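PDB 3SQR: laccase from Botrytis aclada, which oxidises phenolic compounds with a set of copper ions while reducing dioxygen to water, and probably takes part in lignin breakdown and detoxification. Local coordinates for residues Ile54-Tyr59 / Ala102-Asn107; Ile147-Thr152 / Asn565-Thr570; Asp281-Thr286 / Ala317-Asp322; Thr363-Gly366 / Asp370-Val373; Val449-Glu454 / Met538-Ser543. All coordinates share one frame; numbering follows the deposited sequence.

Interaction 1: residues Ile54-Tyr59 / Ala102-Asn107; sequences IDTNWY and ADWGDN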
# COMPACT_ATOMS: atom_id res chain seq x y z
N ILE A 54 9.94 -19.48 -9.91
CA ILE A 54 9.59 -18.17 -10.44
C ILE A 54 8.66 -18.29 -11.63
O ILE A 54 8.02 -17.35 -12.04
CB ILE A 54 10.92 -17.43 -10.79
CG1 ILE A 54 10.76 -15.94 -10.61
CG2 ILE A 54 11.46 -17.87 -12.19
CD1 ILE A 54 10.51 -15.55 -9.16
N ASP A 55 8.63 -19.50 -12.25
CA ASP A 55 7.79 -19.71 -13.41
C ASP A 55 6.42 -20.29 -13.07
O ASP A 55 5.51 -20.43 -13.96
CB ASP A 55 8.54 -20.60 -14.42
CG ASP A 55 9.76 -19.92 -14.99
OD1 ASP A 55 9.66 -18.75 -15.46
OD2 ASP A 55 10.79 -20.55 -14.95
N THR A 56 6.22 -20.60 -11.80
CA THR A 56 4.93 -21.07 -11.36
C THR A 56 3.87 -19.99 -11.47
O THR A 56 4.11 -18.85 -11.07
CB THR A 56 5.01 -21.58 -9.92
OG1 THR A 56 6.02 -22.61 -9.85
CG2 THR A 56 3.64 -22.10 -9.42
N ASN A 57 2.70 -20.34 -12.02
CA ASN A 57 1.62 -19.38 -12.07
C ASN A 57 0.93 -19.36 -10.72
O ASN A 57 0.07 -20.16 -10.44
CB ASN A 57 0.62 -19.68 -13.20
CG ASN A 57 -0.43 -18.57 -13.33
OD1 ASN A 57 -0.79 -17.99 -12.34
ND2 ASN A 57 -0.96 -18.34 -14.53
N TRP A 58 1.32 -18.41 -9.86
CA TRP A 58 0.78 -18.32 -8.52
C TRP A 58 -0.65 -17.85 -8.43
O TRP A 58 -1.22 -17.93 -7.36
CB TRP A 58 1.67 -17.46 -7.62
CG TRP A 58 1.61 -16.00 -7.98
CD1 TRP A 58 0.79 -15.08 -7.44
CD2 TRP A 58 2.44 -15.31 -8.93
NE1 TRP A 58 1.01 -13.85 -8.00
CE2 TRP A 58 2.05 -13.95 -8.90
CE3 TRP A 58 3.47 -15.70 -9.79
CZ2 TRP A 58 2.62 -12.99 -9.72
CZ3 TRP A 58 4.05 -14.74 -10.61
CH2 TRP A 58 3.62 -13.39 -10.55
N TYR A 59 -1.23 -17.38 -9.55
CA TYR A 59 -2.64 -17.10 -9.58
C TYR A 59 -3.43 -18.41 -9.61
O TYR A 59 -4.62 -18.37 -9.29
CB TYR A 59 -3.06 -16.23 -10.79
CG TYR A 59 -2.33 -14.90 -10.82
CD1 TYR A 59 -2.76 -13.86 -10.04
CD2 TYR A 59 -1.16 -14.76 -11.57
CE1 TYR A 59 -2.06 -12.63 -10.02
CE2 TYR A 59 -0.47 -13.59 -11.58
CZ TYR A 59 -0.91 -12.52 -10.79
OH TYR A 59 -0.12 -11.37 -10.81
N ALA A 102 5.90 -15.02 6.36
CA ALA A 102 5.39 -16.31 6.06
C ALA A 102 6.02 -16.80 4.79
O ALA A 102 6.84 -16.12 4.21
CB ALA A 102 3.80 -16.27 5.95
N ASP A 103 5.74 -18.05 4.42
CA ASP A 103 6.15 -18.61 3.16
C ASP A 103 4.94 -18.67 2.29
O ASP A 103 3.81 -18.85 2.74
CB ASP A 103 6.67 -20.07 3.31
CG ASP A 103 7.96 -20.14 4.08
OD1 ASP A 103 8.77 -19.23 3.97
OD2 ASP A 103 8.12 -21.09 4.84
N TRP A 104 5.21 -18.59 1.00
CA TRP A 104 4.25 -18.79 -0.04
C TRP A 104 3.46 -20.06 0.27
O TRP A 104 4.04 -21.14 0.43
CB TRP A 104 5.04 -18.92 -1.33
CG TRP A 104 4.28 -19.06 -2.53
CD1 TRP A 104 2.97 -18.74 -2.72
CD2 TRP A 104 4.79 -19.50 -3.77
NE1 TRP A 104 2.59 -19.02 -4.04
CE2 TRP A 104 3.71 -19.49 -4.69
CE3 TRP A 104 6.05 -19.97 -4.19
CZ2 TRP A 104 3.84 -19.94 -6.00
CZ3 TRP A 104 6.19 -20.41 -5.51
CH2 TRP A 104 5.10 -20.37 -6.40
N GLY A 105 2.14 -19.92 0.32
CA GLY A 105 1.25 -21.06 0.57
C GLY A 105 0.81 -21.22 2.02
O GLY A 105 -0.10 -22.02 2.27
N ASP A 106 1.45 -20.52 2.96
CA ASP A 106 1.11 -20.63 4.35
C ASP A 106 -0.29 -20.05 4.60
O ASP A 106 -0.75 -19.18 3.85
CB ASP A 106 2.09 -19.87 5.23
CG ASP A 106 3.42 -20.58 5.36
OD1 ASP A 106 3.60 -21.76 4.94
OD2 ASP A 106 4.31 -19.92 5.94
N ASN A 107 -0.92 -20.55 5.65
CA ASN A 107 -2.22 -20.02 6.13
C ASN A 107 -1.89 -19.18 7.30
O ASN A 107 -1.19 -19.66 8.18
CB ASN A 107 -3.15 -21.18 6.47
CG ASN A 107 -3.54 -21.95 5.22
OD1 ASN A 107 -4.03 -21.38 4.28
ND2 ASN A 107 -3.29 -23.26 5.21

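Interaction 2: residues Ile147-Thr152 / Asn565-Thr570; sequences IAPGDT and NAYTPT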
# COMPACT_ATOMS: atom_id res chain seq x y z
N ILE A 147 -13.87 -3.19 13.79
CA ILE A 147 -13.64 -3.86 15.07
C ILE A 147 -13.79 -2.82 16.19
O ILE A 147 -13.05 -1.81 16.26
CB ILE A 147 -12.21 -4.44 15.19
CG1 ILE A 147 -11.90 -5.34 13.98
CG2 ILE A 147 -12.06 -5.24 16.53
CD1 ILE A 147 -10.35 -5.72 13.81
N ALA A 148 -14.78 -3.02 17.05
CA ALA A 148 -14.99 -2.06 18.08
C ALA A 148 -13.86 -2.10 19.12
O ALA A 148 -13.26 -3.13 19.31
CB ALA A 148 -16.37 -2.35 18.79
N PRO A 149 -13.62 -0.99 19.83
CA PRO A 149 -12.74 -0.97 20.99
C PRO A 149 -13.01 -2.14 21.91
O PRO A 149 -14.18 -2.45 22.29
CB PRO A 149 -13.03 0.39 21.62
CG PRO A 149 -13.25 1.26 20.47
CD PRO A 149 -14.10 0.36 19.56
N GLY A 150 -11.93 -2.86 22.19
CA GLY A 150 -11.96 -4.04 23.06
C GLY A 150 -12.36 -5.32 22.37
O GLY A 150 -12.23 -6.37 22.97
N ASP A 151 -12.85 -5.28 21.11
CA ASP A 151 -13.18 -6.47 20.43
C ASP A 151 -11.91 -7.02 19.69
O ASP A 151 -10.93 -6.29 19.49
CB ASP A 151 -14.30 -6.21 19.46
CG ASP A 151 -14.98 -7.46 19.00
OD1 ASP A 151 -14.78 -8.53 19.62
OD2 ASP A 151 -15.76 -7.39 18.01
N THR A 152 -12.02 -8.27 19.29
CA THR A 152 -11.05 -9.00 18.52
C THR A 152 -11.68 -9.58 17.26
O THR A 152 -12.80 -10.12 17.30
CB THR A 152 -10.38 -10.11 19.35
OG1 THR A 152 -9.74 -9.49 20.48
CG2 THR A 152 -9.33 -10.92 18.47
N ASN A 565 -22.04 -2.17 16.50
CA ASN A 565 -23.33 -1.51 16.73
C ASN A 565 -23.57 -1.22 18.22
O ASN A 565 -24.29 -0.27 18.54
CB ASN A 565 -24.44 -2.38 16.15
CG ASN A 565 -24.48 -2.32 14.63
OD1 ASN A 565 -24.12 -1.30 14.03
ND2 ASN A 565 -24.90 -3.41 14.01
N ALA A 566 -23.02 -2.08 19.10
CA ALA A 566 -23.01 -1.85 20.58
C ALA A 566 -22.14 -0.67 20.95
O ALA A 566 -22.35 0.01 21.97
CB ALA A 566 -22.60 -3.11 21.35
N TYR A 567 -21.15 -0.37 20.11
CA TYR A 567 -20.22 0.71 20.39
C TYR A 567 -20.68 2.06 19.92
O TYR A 567 -20.42 3.05 20.56
CB TYR A 567 -18.85 0.44 19.70
CG TYR A 567 -17.91 1.59 19.75
CD1 TYR A 567 -17.21 1.90 20.92
CD2 TYR A 567 -17.65 2.37 18.62
CE1 TYR A 567 -16.36 2.95 20.94
CE2 TYR A 567 -16.79 3.42 18.66
CZ TYR A 567 -16.13 3.71 19.78
OH TYR A 567 -15.28 4.79 19.74
N THR A 568 -21.29 2.11 18.75
CA THR A 568 -21.55 3.37 18.12
C THR A 568 -22.50 4.32 18.90
O THR A 568 -22.26 5.52 18.88
CB THR A 568 -22.08 3.24 16.71
OG1 THR A 568 -23.32 2.51 16.69
CG2 THR A 568 -21.01 2.54 15.81
N PRO A 569 -23.50 3.77 19.61
CA PRO A 569 -24.45 4.72 20.24
C PRO A 569 -23.76 5.72 21.14
O PRO A 569 -24.23 6.86 21.27
CB PRO A 569 -25.35 3.80 21.06
CG PRO A 569 -25.43 2.57 20.25
CD PRO A 569 -23.90 2.39 19.93
N THR A 570 -22.64 5.33 21.75
CA THR A 570 -21.98 6.20 22.73
C THR A 570 -20.51 6.49 22.41
O THR A 570 -19.73 6.90 23.28
CB THR A 570 -22.11 5.60 24.12
OG1 THR A 570 -21.46 4.33 24.14
CG2 THR A 570 -23.62 5.36 24.44

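Interaction 3: residues Asp281-Thr286 / Ala317-Asp322; sequences DNHTLT and ANAAAD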
# COMPACT_ATOMS: atom_id res chain seq x y z
N ASP A 281 23.38 6.58 -3.22
CA ASP A 281 24.47 7.19 -3.97
C ASP A 281 25.51 6.15 -4.34
O ASP A 281 25.92 5.32 -3.54
CB ASP A 281 25.16 8.26 -3.14
CG ASP A 281 24.31 9.45 -2.88
OD1 ASP A 281 23.15 9.55 -3.37
OD2 ASP A 281 24.82 10.33 -2.14
N ASN A 282 25.93 6.24 -5.59
CA ASN A 282 26.98 5.43 -6.17
C ASN A 282 26.65 3.94 -6.20
O ASN A 282 27.53 3.13 -6.40
CB ASN A 282 28.30 5.68 -5.47
CG ASN A 282 29.48 5.31 -6.32
OD1 ASN A 282 30.36 4.61 -5.84
ND2 ASN A 282 29.50 5.75 -7.60
N HIS A 283 25.36 3.60 -6.05
CA HIS A 283 24.93 2.22 -6.17
C HIS A 283 23.80 2.12 -7.20
O HIS A 283 23.10 3.08 -7.49
CB HIS A 283 24.51 1.66 -4.79
CG HIS A 283 25.64 1.47 -3.82
ND1 HIS A 283 26.29 2.52 -3.20
CD2 HIS A 283 26.22 0.35 -3.36
CE1 HIS A 283 27.21 2.03 -2.39
NE2 HIS A 283 27.18 0.71 -2.46
N THR A 284 23.75 0.96 -7.82
CA THR A 284 22.78 0.63 -8.82
C THR A 284 21.75 -0.28 -8.15
O THR A 284 22.05 -1.18 -7.34
CB THR A 284 23.44 -0.11 -9.99
OG1 THR A 284 24.38 0.80 -10.61
CG2 THR A 284 22.41 -0.47 -11.02
N LEU A 285 20.53 0.01 -8.47
CA LEU A 285 19.45 -0.84 -8.02
C LEU A 285 19.07 -1.78 -9.13
O LEU A 285 18.76 -1.31 -10.22
CB LEU A 285 18.25 0.03 -7.64
CG LEU A 285 18.46 1.24 -6.73
CD1 LEU A 285 17.10 1.97 -6.57
CD2 LEU A 285 19.01 0.91 -5.34
N THR A 286 19.04 -3.07 -8.87
CA THR A 286 18.46 -4.03 -9.79
C THR A 286 17.04 -4.36 -9.30
O THR A 286 16.87 -5.01 -8.29
CB THR A 286 19.25 -5.26 -9.88
OG1 THR A 286 20.54 -4.94 -10.42
CG2 THR A 286 18.59 -6.24 -10.83
N ALA A 317 27.03 -4.51 -3.14
CA ALA A 317 27.85 -3.66 -2.33
C ALA A 317 29.26 -3.69 -3.02
O ALA A 317 30.20 -4.21 -2.46
CB ALA A 317 27.94 -4.18 -0.92
N ASN A 318 29.32 -3.10 -4.19
CA ASN A 318 30.54 -3.09 -5.02
C ASN A 318 31.18 -1.70 -5.12
O ASN A 318 31.90 -1.41 -6.08
CB ASN A 318 30.22 -3.60 -6.45
CG ASN A 318 29.15 -2.79 -7.18
OD1 ASN A 318 28.56 -1.82 -6.66
ND2 ASN A 318 28.87 -3.20 -8.41
N ALA A 319 30.85 -0.80 -4.20
CA ALA A 319 31.45 0.53 -4.18
C ALA A 319 32.68 0.55 -3.28
O ALA A 319 32.95 -0.36 -2.45
CB ALA A 319 30.44 1.64 -3.75
N ALA A 320 33.46 1.64 -3.46
CA ALA A 320 34.52 1.95 -2.52
C ALA A 320 33.85 1.96 -1.16
O ALA A 320 32.73 2.53 -1.04
CB ALA A 320 35.09 3.34 -2.84
N ALA A 321 34.48 1.31 -0.18
CA ALA A 321 33.98 1.29 1.17
C ALA A 321 33.94 2.70 1.75
O ALA A 321 34.96 3.37 1.91
CB ALA A 321 34.77 0.35 2.08
N ASP A 322 32.75 3.15 2.08
CA ASP A 322 32.54 4.49 2.53
C ASP A 322 31.07 4.54 3.00
O ASP A 322 30.32 3.55 2.82
CB ASP A 322 32.72 5.49 1.39
CG ASP A 322 33.19 6.89 1.88
OD1 ASP A 322 33.08 7.22 3.09
OD2 ASP A 322 33.65 7.65 1.02
O HOH W 1 32.73 3.75 -5.54

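Interaction 4: residues Thr363-Gly366 / Asp370-Val373; sequences TPRG and DEPV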
# COMPACT_ATOMS: atom_id res chain seq x y z
N THR A 363 21.19 12.91 -10.00
CA THR A 363 20.17 13.88 -10.22
C THR A 363 18.85 13.10 -10.40
O THR A 363 18.74 12.29 -11.32
CB THR A 363 20.40 14.71 -11.49
OG1 THR A 363 21.63 15.45 -11.36
CG2 THR A 363 19.20 15.63 -11.80
N PRO A 364 17.88 13.36 -9.54
CA PRO A 364 16.59 12.65 -9.69
C PRO A 364 15.77 13.13 -10.88
O PRO A 364 15.89 14.27 -11.34
CB PRO A 364 15.85 12.93 -8.39
CG PRO A 364 16.72 13.83 -7.57
CD PRO A 364 17.91 14.25 -8.37
N ARG A 365 14.95 12.23 -11.41
CA ARG A 365 13.99 12.65 -12.40
C ARG A 365 13.08 13.76 -11.87
O ARG A 365 12.75 14.68 -12.59
CB ARG A 365 13.18 11.44 -12.89
CG ARG A 365 13.94 10.57 -13.79
CD ARG A 365 13.28 9.20 -13.95
NE ARG A 365 13.55 8.40 -12.77
CZ ARG A 365 13.21 7.12 -12.68
NH1 ARG A 365 12.54 6.55 -13.67
NH2 ARG A 365 13.54 6.42 -11.62
N GLY A 366 12.70 13.67 -10.58
CA GLY A 366 11.99 14.71 -9.87
C GLY A 366 10.53 14.80 -10.22
O GLY A 366 9.85 15.79 -9.92
N ASP A 370 5.17 6.99 -11.93
CA ASP A 370 5.64 5.68 -11.57
C ASP A 370 6.88 5.38 -12.43
O ASP A 370 7.22 6.15 -13.37
CB ASP A 370 4.60 4.59 -11.86
CG ASP A 370 3.39 4.62 -10.92
OD1 ASP A 370 3.41 5.32 -9.89
OD2 ASP A 370 2.44 3.84 -11.18
N GLU A 371 7.51 4.25 -12.13
CA GLU A 371 8.54 3.72 -13.04
C GLU A 371 7.95 3.56 -14.43
O GLU A 371 6.76 3.31 -14.60
CB GLU A 371 9.16 2.42 -12.53
CG GLU A 371 10.13 2.61 -11.40
CD GLU A 371 11.36 3.32 -11.85
OE1 GLU A 371 12.07 2.76 -12.69
OE2 GLU A 371 11.62 4.44 -11.37
N PRO A 372 8.81 3.71 -15.44
CA PRO A 372 8.18 3.70 -16.77
C PRO A 372 7.55 2.33 -17.09
O PRO A 372 8.15 1.31 -16.79
CB PRO A 372 9.36 3.99 -17.71
CG PRO A 372 10.47 4.47 -16.90
CD PRO A 372 10.25 3.98 -15.49
N VAL A 373 6.41 2.31 -17.76
CA VAL A 373 5.79 1.02 -18.08
C VAL A 373 6.71 0.08 -18.80
O VAL A 373 6.71 -1.14 -18.53
CB VAL A 373 4.45 1.18 -18.84
CG1 VAL A 373 3.38 1.78 -17.89
CG2 VAL A 373 4.61 2.04 -20.10

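Interaction 5: residues Val449-Glu454 / Met538-Ser543; sequences VVYVIE and MQFVES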
# COMPACT_ATOMS: atom_id res chain seq x y z
N VAL A 449 -12.15 -7.34 -17.35
CA VAL A 449 -12.58 -5.97 -17.34
C VAL A 449 -11.37 -5.06 -17.54
O VAL A 449 -10.32 -5.36 -16.99
CB VAL A 449 -13.34 -5.59 -16.06
CG1 VAL A 449 -12.54 -5.89 -14.80
CG2 VAL A 449 -13.68 -4.11 -16.10
N VAL A 450 -11.51 -4.05 -18.40
CA VAL A 450 -10.57 -2.92 -18.44
C VAL A 450 -11.30 -1.75 -17.79
O VAL A 450 -12.43 -1.36 -18.15
CB VAL A 450 -10.09 -2.54 -19.81
CG1 VAL A 450 -9.33 -1.16 -19.76
CG2 VAL A 450 -9.21 -3.60 -20.38
N TYR A 451 -10.69 -1.26 -16.72
CA TYR A 451 -11.24 -0.17 -15.97
C TYR A 451 -10.37 1.02 -16.28
O TYR A 451 -9.13 0.99 -16.09
CB TYR A 451 -11.21 -0.47 -14.46
CG TYR A 451 -11.69 0.65 -13.62
CD1 TYR A 451 -13.04 0.97 -13.55
CD2 TYR A 451 -10.81 1.39 -12.83
CE1 TYR A 451 -13.48 1.98 -12.74
CE2 TYR A 451 -11.26 2.41 -12.04
CZ TYR A 451 -12.59 2.71 -11.99
OH TYR A 451 -13.02 3.74 -11.19
N VAL A 452 -10.99 2.05 -16.82
CA VAL A 452 -10.28 3.27 -17.19
C VAL A 452 -10.71 4.34 -16.20
O VAL A 452 -11.86 4.64 -16.08
CB VAL A 452 -10.59 3.78 -18.65
CG1 VAL A 452 -9.85 5.11 -18.91
CG2 VAL A 452 -10.11 2.80 -19.71
N ILE A 453 -9.75 4.92 -15.50
CA ILE A 453 -10.07 5.98 -14.60
C ILE A 453 -9.33 7.22 -15.14
O ILE A 453 -8.14 7.18 -15.45
CB ILE A 453 -9.69 5.66 -13.14
CG1 ILE A 453 -10.13 6.82 -12.24
CG2 ILE A 453 -8.21 5.25 -13.02
CD1 ILE A 453 -10.13 6.49 -10.75
N GLU A 454 -10.11 8.26 -15.32
CA GLU A 454 -9.67 9.50 -15.91
C GLU A 454 -9.57 10.58 -14.90
O GLU A 454 -10.45 10.76 -14.05
CB GLU A 454 -10.69 9.97 -16.95
CG GLU A 454 -10.91 9.02 -18.07
CD GLU A 454 -11.87 9.65 -19.06
OE1 GLU A 454 -11.60 10.81 -19.46
OE2 GLU A 454 -12.88 8.99 -19.38
N MET A 538 -13.97 3.90 -5.43
CA MET A 538 -15.14 3.21 -5.83
C MET A 538 -14.95 1.73 -5.46
O MET A 538 -13.99 1.39 -4.77
CB MET A 538 -15.42 3.42 -7.30
CG MET A 538 -14.23 3.16 -8.18
SD MET A 538 -13.92 1.48 -8.34
CE MET A 538 -15.41 0.97 -9.29
N GLN A 539 -15.89 0.89 -5.80
CA GLN A 539 -15.73 -0.51 -5.50
C GLN A 539 -16.43 -1.35 -6.54
O GLN A 539 -17.41 -0.94 -7.11
CB GLN A 539 -16.21 -0.84 -4.08
CG GLN A 539 -17.71 -0.70 -3.86
CD GLN A 539 -18.09 -0.84 -2.41
OE1 GLN A 539 -17.98 -1.91 -1.82
NE2 GLN A 539 -18.55 0.25 -1.83
N PHE A 540 -15.84 -2.52 -6.78
CA PHE A 540 -16.38 -3.48 -7.71
C PHE A 540 -17.09 -4.55 -6.92
O PHE A 540 -16.52 -5.15 -6.03
CB PHE A 540 -15.28 -4.10 -8.56
CG PHE A 540 -14.54 -3.11 -9.37
CD1 PHE A 540 -15.04 -2.67 -10.58
CD2 PHE A 540 -13.33 -2.57 -8.92
CE1 PHE A 540 -14.40 -1.76 -11.32
CE2 PHE A 540 -12.62 -1.62 -9.70
CZ PHE A 540 -13.14 -1.21 -10.88
N VAL A 541 -18.38 -4.76 -7.24
CA VAL A 541 -19.09 -5.88 -6.67
C VAL A 541 -19.04 -6.85 -7.80
O VAL A 541 -19.69 -6.68 -8.87
CB VAL A 541 -20.48 -5.54 -6.16
CG1 VAL A 541 -21.28 -6.88 -5.86
CG2 VAL A 541 -20.40 -4.59 -4.89
N GLU A 542 -18.14 -7.80 -7.64
CA GLU A 542 -17.77 -8.76 -8.62
C GLU A 542 -18.46 -10.12 -8.40
O GLU A 542 -18.26 -10.78 -7.38
CB GLU A 542 -16.22 -8.99 -8.56
CG GLU A 542 -15.71 -9.99 -9.57
CD GLU A 542 -14.22 -10.11 -9.52
OE1 GLU A 542 -13.62 -9.21 -8.90
OE2 GLU A 542 -13.70 -11.13 -9.93
N SER A 543 -19.22 -10.53 -9.40
CA SER A 543 -19.80 -11.89 -9.37
C SER A 543 -20.50 -12.15 -8.05
O SER A 543 -20.28 -13.16 -7.37
CB SER A 543 -18.73 -12.92 -9.66
OG SER A 543 -18.16 -12.61 -10.90

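Interaction 1: residues Ile54-Tyr59 / Ala102-Asn107
Trp58 and Trp104 mark the nearest approach of the two backbones, and their CA atoms are still 9.2 Å apart. Residues 54-59 form an irregular loop. Residues 102-107 leave strand 100-103 and make a type II beta turn from Asp103 to Asp106, closed by Asp106 N donating to Asp103 O at 2.9 Å. Trp104 and Gly105 hold the two central positions of the turn. Asp106 OD2 accepts from Asp103 N, which comes from well above the carboxylate plane. Arg68 makes salt bridges with both Asp103 and Asp106.

The Trp104 indole spans the gap. Its CG is anti to the backbone N (chi1 -177°), which sends the benzene half toward the loop. Thr56 CB meets CH2 of Trp104 at 3.7 Å, at the ring edge and near its plane. The methyl CG2 of Thr56 lies 3.8 Å from the same CH2 of Trp104. Trp58 gives only its CB, which sits obliquely 3.7 Å from Trp104 CZ2. Its own indole leads away and lies against the Tyr59 ring. Asn57 OD1 accepts from Tyr59 N in an Asx turn. Thr56 OG1 bonds with Ser53 N, while its carbon atoms face Trp104.

The contact between the segments therefore rests on apolar packing against the benzene half of the Trp104 indole. Hydrogen bonds within each segment shape its own loop, and others reach further, as Tyr59 OH does to Asp471 and Arg498.

Interaction 2: residues Ile147-Thr152 / Asn565-Thr570
Pro149 sets its CD over the centre of one face of the Tyr567 ring, with the pyrrolidine tilted against that face. This CD is 3.7 Å from the ring centroid and 12° off the ring normal, a CH-pi contact. The pyrrolidine CG is displaced toward the hydroxyl end of the ring and meets Tyr567 CE1 at 3.6 Å. The two side chains cross at about a right angle. Tyr567 CG is anti to the backbone N (chi1 170°), which turns a face of the ring to the proline. Nearer the helix backbone, Ala148 CB packs against Tyr567 CB at 3.8 Å.

Pro149 is held in place by a type II beta turn from Ala148 to Asp151. It takes the second position and Gly150 the third. The turn is closed by Asp151 N donating to Ala148 O at 2.8 Å. Asp151 OD2 bonds with Asn563 ND2, a polar tie to helix 551-567. On the helix side, the Tyr567 ring meets that of Trp564.

The disulfide Cys145-Cys561 joins the same two parts of the chain covalently. This is a proline-aromatic CH-pi contact made from a Pro-Gly type II turn. It packs the C-terminal helix 551-567 against a loop of the first cupredoxin domain.

Interaction 3: residues Asp281-Thr286 / Ala317-Asp322
Van der Waals contact between the segments centres on Ala319, whose CB points toward residues 281-286. It touches the tip of the His283 imidazole, 3.5 Å from His283 CE1 and 3.6 Å from His283 NE2. The methyl approaches the ring obliquely. Asn282 OD1 also lies 3.6 Å from Ala319 CB. Ala317 adds a looser touch at the ring edge, where its CA is 4.4 Å from His283 NE2.

Hydrogen bonds hold the imidazole at both nitrogens. His283 ND1 donates to Asp281 O at 2.8 Å, and the bond is nearly straight at 173°. The acceptor lies in the ring plane, so the bond sets the rotation of the ring. The His283 side chain starts out beside its backbone N (chi1 -69°), which lets ND1 turn back to the carbonyl two residues earlier. NE2, at the far end, bonds with Tyr349 OH. Ala319 N bonds with the same hydroxyl. Tyr349 thus ties both segments together through one oxygen.

A water may add a further link. It accepts from Ala320 N at 3.1 Å, but its approach to Asn282 OD1 is too short to be relied on.

Tyr324, on strand 323-327, meets the His283 ring edge-to-face and also touches Ala319. Asp281 is anchored to Arg327 of that strand by a salt bridge. Residues 281-286 lead from strand 276-280 into strand 285-290, and residues 317-322 lead from strand 310-316 into strand 323-327. Each connection crosses from one sheet of the second cupredoxin domain to the other, and the two pack side by side.

Interaction 4: residues Thr363-Gly366 / Asp370-Val373
Arg365 and Glu371 form a salt bridge, the tight part of this contact. Arg365 NH2 donates to Glu371 OE2 at 2.8 Å, with an N-H...acceptor angle of 137°. The bond uses the syn lone pair of OE2. Arg365 NH1 reaches the same oxygen at 3.3 Å, but that bond is weak. The pair is therefore not a bidentate bridge using both carboxylate oxygens. One carboxylate oxygen sits before both terminal nitrogens, and the guanidinium and carboxylate planes are 76° apart. A bend at chi3 (-77°) turns the guanidinium toward Glu371, whose own bend at chi2 brings OE2 to meet it.

Further bonds hold both groups. Glu371 OE2 also accepts from Leu304 N, while Glu371 OE1 bonds with Tyr298 OH. Arg365 NE makes a second salt bridge, to Glu277, and Arg365 NH2 bonds with Thr302 OG1. Such a network would tend to keep the buried carboxylate of Glu371 ionised.

The other side is looser. Pro372 CD lies 3.9 Å from Arg365 NH1, near the guanidinium plane and at its edge. This is contact without a polar bond. Arg365 is exposed, and Pro372 is only partly covered. A mannose of a protein-linked glycan also touches Pro372.

Both segments belong to the long connection between strands 344-348 and 387-398, which leads from the second cupredoxin domain to the third. Between them lies Cys368, bonded to Cys334. Strands 276-280, 293-300 and 303-305 supply Glu277, Tyr298 and Leu304. Asp370 reaches the third domain by bonding with Ala503 N on strand 501-504 and with Gln477 on strand 472-478.

Interaction 5: residues Val449-Glu454 / Met538-Ser543
The core of the third cupredoxin domain is a two-sheet beta sandwich, and Tyr451, Met538 and Phe540 meet inside it. Tyr451 stands on strand 448-455 of one sheet. Met538 and Phe540 stand on strand 537-542 of the other.

Phe540 points its edge at the face of Tyr451 in a T-shaped pair. The ring centroids are 5.0 Å apart and the planes are at 86°. Phe540 CZ leads, 3.4 Å from Tyr451 CD1, and lies above the Tyr451 plane toward its rim.

Met538 comes from the opposite direction to Tyr451 and takes the hydroxyl end. Its CG is 3.3 Å from Tyr451 OH. Its bends at chi2 and chi3 fold the thioether back toward the rings. SD lies 4.8 Å from the Tyr451 centroid, in an oblique Met-aromatic contact, while CE rests over a face of Phe540. Tyr451 OH bonds with Glu392 OE1, which satisfies this buried polar atom.

Leu524 of strand 520-526 touches all three side chains. The next residue, His525, binds copper, and its side chain is about 7 Å from that of Met538. Side chains packed between two facing sheets form the core of a cupredoxin beta sandwich, and here the sheet of Met538 also carries that copper ligand.

Overall arrangement
The five contacts are spread over the three cupredoxin domains, and none touches another. Interaction 1 packs the N-terminal loop on the first domain, where that loop also meets the other two. Interaction 3 joins two connections of the second, and interaction 5 lies between the sheets of the third. Interaction 4 sits on the passage from the second domain to the third, its centre about 19 Å from that of interaction 3. Along the chain interaction 1 closes first. Interactions 3, 4 and 5 then follow in series within the long loop closed by interaction 2. Interaction 2 thus ties the C-terminal helix back to the first domain, and interaction 4 braces a link between domains, while 3 and 5 each lie within one.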